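PDB 1IQQ: ribonuclease S-3 from Pyrus pyrifolia, which cleaves RNA as a T2-family ribonuclease of the pistil and is responsible for gametophytic self-incompatibility, the rejection of self pollen. Local coordinates for residues V14-R19 with T161-E166; P37-M40 with D44-K47; W68-D73 with N78-K83; Q115-I120 with V165-C170. One frame throughout, in Å; residues are numbered along the deposited sequence.

Interactions 1 and 4 share Val165 and Glu166 and use the same strand, 161-171, so one long strand meets the turn at 14-19 and, further along, the glycosylated helix start at 115-120; their centres lie about 16 Å apart. Interaction 3 touches interaction 1 directly, with Val14 CG1 3.7 Å from Phe72 CZ and also against Val71. Interaction 2 stands apart, its nearest atoms about 6 Å from those of interaction 3. Two of the contacts come close to catalytic groups: the side chain of Pro37 is about 4 Å from that of His88, and that of Trp68 about 4 Å from that of Glu84. Asn70, Val71, Phe80 and Lys83 of interaction 3 probably bind RNA.

Interaction 1: residues V14-R19 with T161-E166; sequences VCNSNR and TTELVE
Asn16 reaches across to Glu163 with its amide nitrogen, and this one hydrogen bond is the polar half of the contact. ND2 of Asn16 lies 3.0 Å from Glu163 OE2, and the bond is nearly straight, with an N-H...O angle of 175°. The acceptor sits in the plane of the amide, but the carboxylate is turned against it: the two planes are 43° apart, and OE2 is met on its syn side, with the donor somewhat out of the carboxylate plane. In Glu163, CG lies between the backbone N and the carbonyl carbon (chi1 48°), and from there the chain runs out extended toward the turn. The same OE2 also takes a hydrogen bond from Gln156 NE2 on the adjoining strand 152-158, so two amides grip one carboxylate oxygen and probably help to fix its rotation.

The apolar half is a single meeting of methyls, Val14 CG2 against Val165 CG1 at 4.1 Å, the two side chains crossing at about a right angle. Val14 holds CG1 anti to its backbone N, which turns that other methyl to Val71 and Phe72 while CG2 faces the strand. Its carbonyl oxygen accepts two hydrogen bonds, from Ser17 N at 3.0 Å and from Ser17 OG at 2.7 Å, the hydroxyl lying in the carbonyl plane. Cys15, beside it, is tied to Cys22 by a disulfide. The arrangement is a type I beta turn from Val14 to Ser17 docked on strand 161-171 of the T2 ribonuclease sheet, where Val165 and Glu166 form a classic beta bulge opposite Lys154.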
loop_
_atom_site.group_PDB
_atom_site.type_symbol
_atom_site.label_atom_id
_atom_site.label_comp_id
_atom_site.label_asym_id
_atom_site.label_seq_id
_atom_site.Cartn_x
_atom_site.Cartn_y
_atom_site.Cartn_z
ATOM N N VAL A 14 -1.217 -11.772 -0.926
ATOM C CA VAL A 14 -0.723 -11.663 0.445
ATOM C C VAL A 14 -1.042 -12.964 1.193
ATOM O O VAL A 14 -0.203 -13.458 1.943
ATOM C CB VAL A 14 -1.447 -10.495 1.206
ATOM C CG1 VAL A 14 -1.030 -10.425 2.674
ATOM C CG2 VAL A 14 -1.090 -9.165 0.511
ATOM N N CYS A 15 -2.248 -13.482 0.946
ATOM C CA CYS A 15 -2.695 -14.720 1.684
ATOM C C CYS A 15 -2.073 -15.968 1.156
ATOM O O CYS A 15 -2.340 -17.067 1.682
ATOM C CB CYS A 15 -4.206 -14.790 1.600
ATOM S SG CYS A 15 -4.899 -13.470 2.642
ATOM N N ASN A 16 -1.244 -15.818 0.123
ATOM C CA ASN A 16 -0.473 -16.921 -0.478
ATOM C C ASN A 16 1.009 -16.673 -0.178
ATOM O O ASN A 16 1.866 -17.386 -0.683
ATOM C CB ASN A 16 -0.739 -16.885 -2.008
ATOM C CG ASN A 16 -0.311 -18.144 -2.743
ATOM O OD1 ASN A 16 -0.508 -19.251 -2.273
ATOM N ND2 ASN A 16 0.253 -17.972 -3.947
ATOM N N SER A 17 1.330 -15.657 0.637
ATOM C CA SER A 17 2.718 -15.296 0.888
ATOM C C SER A 17 3.532 -16.055 1.952
ATOM O O SER A 17 4.765 -16.146 1.826
ATOM C CB SER A 17 2.812 -13.795 1.220
ATOM O OG SER A 17 2.377 -13.556 2.566
ATOM N N ASN A 18 2.913 -16.599 2.995
ATOM C CA ASN A 18 3.813 -17.182 4.009
ATOM C C ASN A 18 3.173 -18.147 4.951
ATOM O O ASN A 18 2.022 -18.495 4.759
ATOM C CB ASN A 18 4.596 -16.090 4.827
ATOM C CG ASN A 18 3.710 -15.215 5.771
ATOM O OD1 ASN A 18 4.191 -14.166 6.293
ATOM N ND2 ASN A 18 2.458 -15.627 6.022
ATOM N N ARG A 19 3.939 -18.587 5.957
ATOM C CA ARG A 19 3.442 -19.567 6.921
ATOM C C ARG A 19 2.299 -19.040 7.786
ATOM O O ARG A 19 1.786 -19.775 8.673
ATOM C CB ARG A 19 4.588 -20.072 7.814
ATOM C CG ARG A 19 5.689 -20.830 7.083
ATOM C CD ARG A 19 5.444 -22.327 7.140
ATOM N NE ARG A 19 4.506 -22.773 6.113
ATOM C CZ ARG A 19 3.780 -23.885 6.196
ATOM N NH1 ARG A 19 3.867 -24.669 7.275
ATOM N NH2 ARG A 19 2.997 -24.233 5.179
ATOM N N THR A 161 5.666 -19.927 -10.322
ATOM C CA THR A 161 4.783 -18.764 -10.589
ATOM C C THR A 161 5.236 -17.512 -9.802
ATOM O O THR A 161 5.410 -17.585 -8.584
ATOM C CB THR A 161 3.281 -19.139 -10.235
ATOM O OG1 THR A 161 2.428 -17.978 -10.216
ATOM C CG2 THR A 161 3.206 -19.774 -8.911
ATOM N N THR A 162 5.477 -16.386 -10.517
ATOM C CA THR A 162 5.804 -15.105 -9.842
ATOM C C THR A 162 4.491 -14.308 -9.868
ATOM O O THR A 162 3.849 -14.212 -10.909
ATOM C CB THR A 162 6.780 -14.262 -10.595
ATOM O OG1 THR A 162 8.047 -14.947 -10.626
ATOM C CG2 THR A 162 6.935 -12.905 -9.950
ATOM N N GLU A 163 4.040 -13.849 -8.694
ATOM C CA GLU A 163 2.828 -13.004 -8.679
ATOM C C GLU A 163 3.055 -11.618 -8.095
ATOM O O GLU A 163 3.932 -11.386 -7.246
ATOM C CB GLU A 163 1.745 -13.645 -7.900
ATOM C CG GLU A 163 2.152 -14.123 -6.663
ATOM C CD GLU A 163 1.148 -15.224 -6.264
ATOM O OE1 GLU A 163 0.721 -15.981 -7.137
ATOM O OE2 GLU A 163 0.818 -15.292 -5.104
ATOM N N LEU A 164 2.261 -10.685 -8.615
ATOM C CA LEU A 164 2.261 -9.273 -8.108
ATOM C C LEU A 164 1.631 -9.276 -6.685
ATOM O O LEU A 164 0.582 -9.891 -6.447
ATOM C CB LEU A 164 1.375 -8.452 -9.067
ATOM C CG LEU A 164 1.180 -6.991 -8.707
ATOM C CD1 LEU A 164 2.603 -6.261 -8.821
ATOM C CD2 LEU A 164 0.188 -6.360 -9.699
ATOM N N VAL A 165 2.251 -8.541 -5.769
ATOM C CA VAL A 165 1.757 -8.517 -4.380
ATOM C C VAL A 165 1.513 -7.077 -3.885
ATOM O O VAL A 165 0.470 -6.846 -3.247
ATOM C CB VAL A 165 2.752 -9.157 -3.436
ATOM C CG1 VAL A 165 2.094 -9.331 -2.023
ATOM C CG2 VAL A 165 3.164 -10.560 -3.979
ATOM N N GLU A 166 2.406 -6.126 -4.124
ATOM C CA GLU A 166 2.182 -4.763 -3.609
ATOM C C GLU A 166 2.531 -3.724 -4.645
ATOM O O GLU A 166 3.432 -3.953 -5.503
ATOM C CB GLU A 166 3.035 -4.409 -2.328
ATOM C CG GLU A 166 2.789 -5.304 -1.152
ATOM C CD GLU A 166 3.600 -4.893 0.055
ATOM O OE1 GLU A 166 4.611 -4.228 -0.018
ATOM O OE2 GLU A 166 3.199 -5.306 1.173
#

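Interaction 2: residues P37-M40 with D44-K47; sequences PSNM and DPSK
The end of strand 30-38 and the loop that follows it fold back on each other here, Asp44 closing the bend through a side-chain bond to the backbone. Its OD1 accepts from Asn39 N at 2.9 Å, with an N-H...O angle of 164°; the oxygen is approached on its anti side, the donor 34° out of the carboxylate plane. Asp44 holds CG beside its own backbone N (chi1 -59°), which lays the carboxylate along Ser38, where OD1 is also 3.3 Å from Ser38 CB. The strand belongs to the central sheet of the T2 ribonuclease fold, and Pro37 packs against the catalytic His88 on helix 77-89. Were Asp44 an alanine, Asn39 N would probably lose this acceptor, and the loop its tie to the strand end.

Pro45 packs on Pro37: its CG lies 4.3 Å from Pro37 CB, and its CD touches the carbonyl oxygen, Pro37 O, at 3.4 Å. The Asn39 amide comes up to the same CD, crossing the proline obliquely with ND2 at 3.7 Å, while that ND2 is hydrogen-bonded to Pro43 O. One water joins the two prolines, donating to Pro37 O and to Pro45 O at 2.8 Å each.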
loop_
_atom_site.group_PDB
_atom_site.type_symbol
_atom_site.label_atom_id
_atom_site.label_comp_id
_atom_site.label_asym_id
_atom_site.label_seq_id
_atom_site.Cartn_x
_atom_site.Cartn_y
_atom_site.Cartn_z
ATOM N N PRO A 37 5.653 7.850 6.284
ATOM C CA PRO A 37 6.484 9.068 6.132
ATOM C C PRO A 37 7.866 8.389 5.902
ATOM O O PRO A 37 8.306 7.459 6.675
ATOM C CB PRO A 37 6.411 9.707 7.523
ATOM C CG PRO A 37 5.046 9.316 8.025
ATOM C CD PRO A 37 4.905 7.866 7.555
ATOM N N SER A 38 8.581 8.802 4.861
ATOM C CA SER A 38 9.816 8.120 4.448
ATOM C C SER A 38 10.946 9.059 4.166
ATOM O O SER A 38 10.711 10.243 3.963
ATOM C CB SER A 38 9.541 7.336 3.154
ATOM O OG SER A 38 8.466 6.449 3.411
ATOM N N ASN A 39 12.176 8.553 4.178
ATOM C CA ASN A 39 13.352 9.391 3.900
ATOM C C ASN A 39 14.007 8.975 2.616
ATOM O O ASN A 39 14.066 7.783 2.256
ATOM C CB ASN A 39 14.390 9.265 5.028
ATOM C CG ASN A 39 13.970 10.009 6.289
ATOM O OD1 ASN A 39 13.246 11.017 6.250
ATOM N ND2 ASN A 39 14.455 9.535 7.431
ATOM N N MET A 40 14.454 10.006 1.872
ATOM C CA MET A 40 15.099 9.733 0.601
ATOM C C MET A 40 16.457 9.048 0.826
ATOM O O MET A 40 16.846 8.190 0.039
ATOM C CB MET A 40 15.313 11.045 -0.185
ATOM C CG MET A 40 14.029 11.772 -0.606
ATOM S SD MET A 40 13.289 10.814 -1.904
ATOM C CE MET A 40 14.359 11.127 -3.216
ATOM N N ASP A 44 13.799 5.075 7.087
ATOM C CA ASP A 44 12.645 5.956 7.314
ATOM C C ASP A 44 12.465 6.204 8.791
ATOM O O ASP A 44 12.979 5.439 9.612
ATOM C CB ASP A 44 11.354 5.292 6.803
ATOM C CG ASP A 44 11.405 4.945 5.320
ATOM O OD1 ASP A 44 12.077 5.671 4.512
ATOM O OD2 ASP A 44 10.761 3.939 4.896
ATOM N N PRO A 45 11.758 7.275 9.171
ATOM C CA PRO A 45 11.523 7.542 10.615
ATOM C C PRO A 45 10.522 6.467 11.089
ATOM O O PRO A 45 9.794 5.839 10.286
ATOM C CB PRO A 45 10.950 8.957 10.638
ATOM C CG PRO A 45 10.200 9.002 9.326
ATOM C CD PRO A 45 11.109 8.291 8.339
ATOM N N SER A 46 10.549 6.216 12.406
ATOM C CA SER A 46 9.678 5.219 13.028
ATOM C C SER A 46 9.426 5.591 14.466
ATOM O O SER A 46 10.335 6.060 15.176
ATOM C CB SER A 46 10.389 3.852 12.981
ATOM O OG SER A 46 9.602 2.815 13.540
ATOM N N LYS A 47 8.177 5.411 14.915
ATOM C CA LYS A 47 7.802 5.665 16.308
ATOM C C LYS A 47 8.258 7.031 16.770
ATOM O O LYS A 47 9.013 7.224 17.747
ATOM C CB LYS A 47 8.392 4.571 17.194
ATOM C CG LYS A 47 7.925 3.159 16.777
ATOM C CD LYS A 47 7.204 2.406 17.858
ATOM C CE LYS A 47 7.277 0.913 17.510
ATOM N NZ LYS A 47 6.823 -0.012 18.603
HETATM O O HOH W 1 7.378 5.879 8.803
HETATM O O HOH W 2 12.459 5.519 1.578
#

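Interaction 3: residues W68-D73 with N78-K83; sequences WPNVFD and NLFWDK
Phe80 lies with one face against Asn70 and its far edge against the backbone of Trp68. Asn70 CB stands 3.8 Å from the centroid of the phenyl ring and only 12° off its normal, a CH-pi contact over the middle of the face, and the Asn70 amide continues over the ring at 28° to its plane. At the edge, Trp68 O lies 3.5 Å from Phe80 CE2, close to the ring plane. With CG swung opposite its amide nitrogen (chi1 165°), Phe80 carries the ring off helix 77-89 toward the loop.

The phenyl and the five-membered ring of Trp68 are set almost perpendicular, with Trp68 CD1 and Phe80 CE2 3.6 Å apart. Trp81 takes another direction: its edge points at the face of Trp68, the centroids of their five-membered rings 5.3 Å apart, in an edge-to-face pair. The same indole edge supplies the polar bond, NE1 donating to Trp68 O at 2.8 Å, the oxygen lying near the plane of the Trp81 ring. Replacing Phe80 by an alanine would probably open a gap beside Trp68 and strip Asn70 of the ring beneath its CB.

Asn70 OD1 is itself engaged in an Asx turn, accepting from Phe72 N at 3.1 Å. Asn70, Val71 and Phe80 probably help to bind the RNA nucleotide that carries the 3'-phosphate, as in relatives. The aromatic cluster thus lies where the loop after helix 58-67 meets helix 77-89; Trp81 packs back on Leu64 of the former, and Phe103 of helix 99-112 meets both tryptophans.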
loop_
_atom_site.group_PDB
_atom_site.type_symbol
_atom_site.label_atom_id
_atom_site.label_comp_id
_atom_site.label_asym_id
_atom_site.label_seq_id
_atom_site.Cartn_x
_atom_site.Cartn_y
_atom_site.Cartn_z
ATOM N N TRP A 68 -8.714 -0.814 4.723
ATOM C CA TRP A 68 -7.445 -1.175 5.371
ATOM C C TRP A 68 -7.606 -2.347 6.343
ATOM O O TRP A 68 -7.218 -2.284 7.492
ATOM C CB TRP A 68 -6.848 0.025 6.136
ATOM C CG TRP A 68 -5.366 -0.087 6.468
ATOM C CD1 TRP A 68 -4.593 -1.217 6.475
ATOM C CD2 TRP A 68 -4.499 1.006 6.800
ATOM N NE1 TRP A 68 -3.252 -0.873 6.788
ATOM C CE2 TRP A 68 -3.197 0.482 6.990
ATOM C CE3 TRP A 68 -4.712 2.391 6.952
ATOM C CZ2 TRP A 68 -2.111 1.301 7.320
ATOM C CZ3 TRP A 68 -3.636 3.230 7.280
ATOM C CH2 TRP A 68 -2.338 2.671 7.454
ATOM N N PRO A 69 -8.181 -3.468 5.853
ATOM C CA PRO A 69 -8.314 -4.619 6.782
ATOM C C PRO A 69 -6.984 -5.285 7.123
ATOM O O PRO A 69 -6.027 -5.222 6.371
ATOM C CB PRO A 69 -9.163 -5.613 5.967
ATOM C CG PRO A 69 -8.751 -5.264 4.488
ATOM C CD PRO A 69 -8.777 -3.757 4.528
ATOM N N ASN A 70 -6.919 -5.944 8.285
ATOM C CA ASN A 70 -5.820 -6.854 8.633
ATOM C C ASN A 70 -6.341 -8.121 7.931
ATOM O O ASN A 70 -7.306 -8.764 8.378
ATOM C CB ASN A 70 -5.811 -7.104 10.170
ATOM C CG ASN A 70 -4.826 -8.138 10.571
ATOM O OD1 ASN A 70 -4.400 -8.949 9.760
ATOM N ND2 ASN A 70 -4.504 -8.173 11.858
ATOM N N VAL A 71 -5.746 -8.444 6.787
ATOM C CA VAL A 71 -6.185 -9.564 5.991
ATOM C C VAL A 71 -5.988 -10.927 6.639
ATOM O O VAL A 71 -6.658 -11.888 6.229
ATOM C CB VAL A 71 -5.470 -9.553 4.600
ATOM C CG1 VAL A 71 -5.841 -8.283 3.872
ATOM C CG2 VAL A 71 -3.988 -9.657 4.762
ATOM N N PHE A 72 -5.104 -11.022 7.611
ATOM C CA PHE A 72 -4.846 -12.314 8.272
ATOM C C PHE A 72 -5.924 -12.640 9.307
ATOM O O PHE A 72 -6.280 -13.840 9.477
ATOM C CB PHE A 72 -3.469 -12.283 8.956
ATOM C CG PHE A 72 -2.348 -12.118 7.965
ATOM C CD1 PHE A 72 -1.832 -13.241 7.316
ATOM C CD2 PHE A 72 -1.873 -10.876 7.635
ATOM C CE1 PHE A 72 -0.858 -13.132 6.336
ATOM C CE2 PHE A 72 -0.874 -10.733 6.627
ATOM C CZ PHE A 72 -0.379 -11.873 5.986
ATOM N N ASP A 73 -6.475 -11.624 9.971
ATOM C CA ASP A 73 -7.488 -11.869 11.031
ATOM C C ASP A 73 -8.133 -10.528 11.357
ATOM O O ASP A 73 -7.513 -9.691 12.069
ATOM C CB ASP A 73 -6.800 -12.463 12.254
ATOM C CG ASP A 73 -7.776 -12.858 13.370
ATOM O OD1 ASP A 73 -8.971 -12.559 13.271
ATOM O OD2 ASP A 73 -7.284 -13.460 14.337
ATOM N N ASN A 78 -8.196 -3.678 15.439
ATOM C CA ASN A 78 -7.895 -2.469 16.257
ATOM C C ASN A 78 -6.465 -2.332 16.710
ATOM O O ASN A 78 -5.884 -1.250 16.570
ATOM C CB ASN A 78 -8.806 -2.342 17.488
ATOM C CG ASN A 78 -10.208 -1.901 17.155
ATOM O OD1 ASN A 78 -10.481 -1.175 16.172
ATOM N ND2 ASN A 78 -11.136 -2.276 18.055
ATOM N N LEU A 79 -5.859 -3.422 17.177
ATOM C CA LEU A 79 -4.477 -3.355 17.614
ATOM C C LEU A 79 -3.590 -3.136 16.393
ATOM O O LEU A 79 -2.591 -2.455 16.487
ATOM C CB LEU A 79 -4.069 -4.643 18.371
ATOM C CG LEU A 79 -2.646 -4.594 18.920
ATOM C CD1 LEU A 79 -2.492 -3.493 19.982
ATOM C CD2 LEU A 79 -2.289 -5.957 19.498
ATOM N N PHE A 80 -3.970 -3.713 15.257
ATOM C CA PHE A 80 -3.245 -3.563 13.964
ATOM C C PHE A 80 -3.254 -2.070 13.529
ATOM O O PHE A 80 -2.210 -1.503 13.200
ATOM C CB PHE A 80 -3.977 -4.467 12.955
ATOM C CG PHE A 80 -3.661 -4.228 11.489
ATOM C CD1 PHE A 80 -2.521 -4.789 10.889
ATOM C CD2 PHE A 80 -4.583 -3.540 10.681
ATOM C CE1 PHE A 80 -2.345 -4.645 9.478
ATOM C CE2 PHE A 80 -4.416 -3.410 9.336
ATOM C CZ PHE A 80 -3.302 -3.955 8.707
ATOM N N TRP A 81 -4.417 -1.417 13.557
ATOM C CA TRP A 81 -4.404 0.007 13.208
ATOM C C TRP A 81 -3.619 0.839 14.248
ATOM O O TRP A 81 -2.902 1.833 13.859
ATOM C CB TRP A 81 -5.820 0.520 13.116
ATOM C CG TRP A 81 -6.590 -0.055 11.974
ATOM C CD1 TRP A 81 -6.100 -0.355 10.720
ATOM C CD2 TRP A 81 -7.948 -0.463 11.998
ATOM N NE1 TRP A 81 -7.091 -0.945 9.962
ATOM C CE2 TRP A 81 -8.232 -1.034 10.724
ATOM C CE3 TRP A 81 -8.964 -0.416 12.978
ATOM C CZ2 TRP A 81 -9.482 -1.562 10.392
ATOM C CZ3 TRP A 81 -10.234 -0.937 12.654
ATOM C CH2 TRP A 81 -10.474 -1.513 11.352
ATOM N N ASP A 82 -3.747 0.511 15.542
ATOM C CA ASP A 82 -3.018 1.263 16.545
ATOM C C ASP A 82 -1.508 1.240 16.195
ATOM O O ASP A 82 -0.833 2.302 16.357
ATOM C CB ASP A 82 -3.203 0.587 17.907
ATOM C CG ASP A 82 -4.519 0.914 18.565
ATOM O OD1 ASP A 82 -5.320 1.716 18.088
ATOM O OD2 ASP A 82 -4.724 0.357 19.646
ATOM N N LYS A 83 -0.984 0.092 15.783
ATOM C CA LYS A 83 0.477 0.001 15.459
ATOM C C LYS A 83 0.843 0.804 14.202
ATOM O O LYS A 83 1.960 1.298 14.109
ATOM C CB LYS A 83 0.943 -1.448 15.287
ATOM C CG LYS A 83 0.754 -2.336 16.573
ATOM C CD LYS A 83 1.272 -3.761 16.249
ATOM C CE LYS A 83 0.710 -4.807 17.208
ATOM N NZ LYS A 83 -0.453 -5.596 16.606
#

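Interaction 4: residues Q115-I120 with V165-C170; sequences QNVSRI and VEITLC. With NAG (2-acetamido-2-deoxy-beta-D-glucopyranose), chain B.
Val117 and Ile167 make the closest apolar contact, CG1 of the valine 3.8 Å from CD1 of the isoleucine, the two side chains crossing at a slant. In Val117, CG1 points away from the backbone N (chi1 162°), and the other methyl, CG2, lies 4.2 Å from Ile167 CG2, so both branches of the valine bear on the strand. Leu169 CD1 meets Gln115 through CB at 4.0 Å and, more loosely, Ile120 CD1 at 4.4 Å. No hydrogen bond joins the two segments.

At the helix start the contacts are polar. Asn116 is the N-cap: its OD1 accepts weakly from Ser118 N at 2.9 Å and from Arg119 N at 3.4 Å. The other branch of that amide is covalent, ND2 to C1 of the N-acetylglucosamine at 1.4 Å, so one asparagine caps the helix and carries the glycan. The sugar ring then lies along Ser118, with C5 3.7 Å from Ser118 CB.

Helix 117-123 thus packs its inner face on strand 161-171 of the central sheet, with the sugar turned away from it. Ile142 of helix 135-143 touches Val117, Ile120, Ile167 and Leu169, and Phe178 of strand 178-179 adjoins Gln115 and Leu169.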
loop_
_atom_site.group_PDB
_atom_site.type_symbol
_atom_site.label_atom_id
_atom_site.label_comp_id
_atom_site.label_asym_id
_atom_site.label_seq_id
_atom_site.Cartn_x
_atom_site.Cartn_y
_atom_site.Cartn_z
ATOM N N GLN A 115 -7.080 6.678 -5.724
ATOM C CA GLN A 115 -5.803 5.938 -5.710
ATOM C C GLN A 115 -5.950 4.440 -5.451
ATOM O O GLN A 115 -4.925 3.720 -5.461
ATOM C CB GLN A 115 -4.822 6.597 -4.748
ATOM C CG GLN A 115 -4.528 8.090 -5.125
ATOM C CD GLN A 115 -3.563 8.728 -4.166
ATOM O OE1 GLN A 115 -2.811 8.052 -3.446
ATOM N NE2 GLN A 115 -3.489 10.038 -4.199
ATOM N N ASN A 116 -7.167 3.939 -5.410
ATOM C CA ASN A 116 -7.443 2.487 -5.283
ATOM C C ASN A 116 -6.750 1.801 -6.494
ATOM O O ASN A 116 -7.120 1.995 -7.623
ATOM C CB ASN A 116 -8.966 2.345 -5.337
ATOM C CG ASN A 116 -9.439 0.886 -5.426
ATOM O OD1 ASN A 116 -8.622 -0.035 -5.623
ATOM N ND2 ASN A 116 -10.761 0.704 -5.283
ATOM N N VAL A 117 -5.691 1.041 -6.185
ATOM C CA VAL A 117 -4.906 0.450 -7.243
ATOM C C VAL A 117 -5.702 -0.530 -8.074
ATOM O O VAL A 117 -5.428 -0.677 -9.269
ATOM C CB VAL A 117 -3.651 -0.174 -6.618
ATOM C CG1 VAL A 117 -2.962 -1.217 -7.571
ATOM C CG2 VAL A 117 -2.644 0.936 -6.276
ATOM N N SER A 118 -6.685 -1.214 -7.493
ATOM C CA SER A 118 -7.529 -2.108 -8.329
ATOM C C SER A 118 -8.239 -1.302 -9.414
ATOM O O SER A 118 -8.356 -1.786 -10.560
ATOM C CB SER A 118 -8.554 -2.834 -7.464
ATOM O OG SER A 118 -7.854 -3.807 -6.701
ATOM N N ARG A 119 -8.668 -0.078 -9.033
ATOM C CA ARG A 119 -9.365 0.760 -9.992
ATOM C C ARG A 119 -8.439 1.315 -11.078
ATOM O O ARG A 119 -8.792 1.310 -12.229
ATOM C CB ARG A 119 -10.072 1.890 -9.219
ATOM C CG ARG A 119 -10.971 2.774 -10.087
ATOM C CD ARG A 119 -11.473 3.970 -9.177
ATOM N NE ARG A 119 -12.521 4.761 -9.845
ATOM C CZ ARG A 119 -12.278 5.787 -10.657
ATOM N NH1 ARG A 119 -11.032 6.166 -10.915
ATOM N NH2 ARG A 119 -13.293 6.443 -11.209
ATOM N N ILE A 120 -7.235 1.770 -10.679
ATOM C CA ILE A 120 -6.267 2.271 -11.646
ATOM C C ILE A 120 -5.930 1.181 -12.657
ATOM O O ILE A 120 -5.917 1.415 -13.859
ATOM C CB ILE A 120 -5.004 2.716 -10.912
ATOM C CG1 ILE A 120 -5.357 3.846 -9.920
ATOM C CG2 ILE A 120 -3.902 3.122 -11.929
ATOM C CD1 ILE A 120 -4.164 4.322 -9.173
ATOM N N VAL A 165 2.251 -8.541 -5.769
ATOM C CA VAL A 165 1.757 -8.517 -4.380
ATOM C C VAL A 165 1.513 -7.077 -3.885
ATOM O O VAL A 165 0.470 -6.846 -3.247
ATOM C CB VAL A 165 2.752 -9.157 -3.436
ATOM C CG1 VAL A 165 2.094 -9.331 -2.023
ATOM C CG2 VAL A 165 3.164 -10.560 -3.979
ATOM N N GLU A 166 2.406 -6.126 -4.124
ATOM C CA GLU A 166 2.182 -4.763 -3.609
ATOM C C GLU A 166 2.531 -3.724 -4.645
ATOM O O GLU A 166 3.432 -3.953 -5.503
ATOM C CB GLU A 166 3.035 -4.409 -2.328
ATOM C CG GLU A 166 2.789 -5.304 -1.152
ATOM C CD GLU A 166 3.600 -4.893 0.055
ATOM O OE1 GLU A 166 4.611 -4.228 -0.018
ATOM O OE2 GLU A 166 3.199 -5.306 1.173
ATOM N N ILE A 167 1.803 -2.610 -4.586
ATOM C CA ILE A 167 2.111 -1.453 -5.463
ATOM C C ILE A 167 2.112 -0.237 -4.566
ATOM O O ILE A 167 1.170 -0.027 -3.784
ATOM C CB ILE A 167 1.109 -1.295 -6.599
ATOM C CG1 ILE A 167 1.365 -2.385 -7.656
ATOM C CG2 ILE A 167 1.314 0.086 -7.282
ATOM C CD1 ILE A 167 0.360 -2.443 -8.840
ATOM N N THR A 168 3.190 0.568 -4.624
ATOM C CA THR A 168 3.328 1.751 -3.835
ATOM C C THR A 168 3.336 2.969 -4.717
ATOM O O THR A 168 4.037 3.015 -5.755
ATOM C CB THR A 168 4.688 1.718 -3.100
ATOM O OG1 THR A 168 4.686 0.613 -2.185
ATOM C CG2 THR A 168 4.968 3.068 -2.342
ATOM N N LEU A 169 2.536 3.976 -4.355
ATOM C CA LEU A 169 2.506 5.283 -5.020
ATOM C C LEU A 169 3.231 6.236 -4.074
ATOM O O LEU A 169 2.894 6.299 -2.889
ATOM C CB LEU A 169 1.047 5.775 -5.221
ATOM C CG LEU A 169 0.148 4.738 -5.815
ATOM C CD1 LEU A 169 -1.211 5.403 -6.037
ATOM C CD2 LEU A 169 0.670 4.275 -7.166
ATOM N N CYS A 170 4.227 6.980 -4.551
ATOM C CA CYS A 170 4.985 7.893 -3.702
ATOM C C CYS A 170 4.557 9.327 -3.955
ATOM O O CYS A 170 4.121 9.685 -5.089
ATOM C CB CYS A 170 6.492 7.740 -3.972
ATOM S SG CYS A 170 7.046 6.090 -3.458
HETATM C C1 NAG B . -11.409 -0.549 -5.596
HETATM C C2 NAG B . -12.848 -0.518 -5.006
HETATM C C3 NAG B . -13.553 -1.812 -5.449
HETATM C C4 NAG B . -13.572 -1.954 -6.977
HETATM C C5 NAG B . -12.120 -1.851 -7.475
HETATM C C6 NAG B . -11.958 -1.853 -8.958
HETATM C C7 NAG B . -13.523 0.448 -2.869
HETATM C C8 NAG B . -13.592 0.284 -1.376
HETATM N N2 NAG B . -12.818 -0.481 -3.557
HETATM O O3 NAG B . -14.901 -1.749 -4.943
HETATM O O4 NAG B . -14.045 -3.274 -7.312
HETATM O O5 NAG B . -11.554 -0.607 -7.009
HETATM O O6 NAG B . -12.710 -0.807 -9.592
HETATM O O7 NAG B . -14.075 1.415 -3.410
#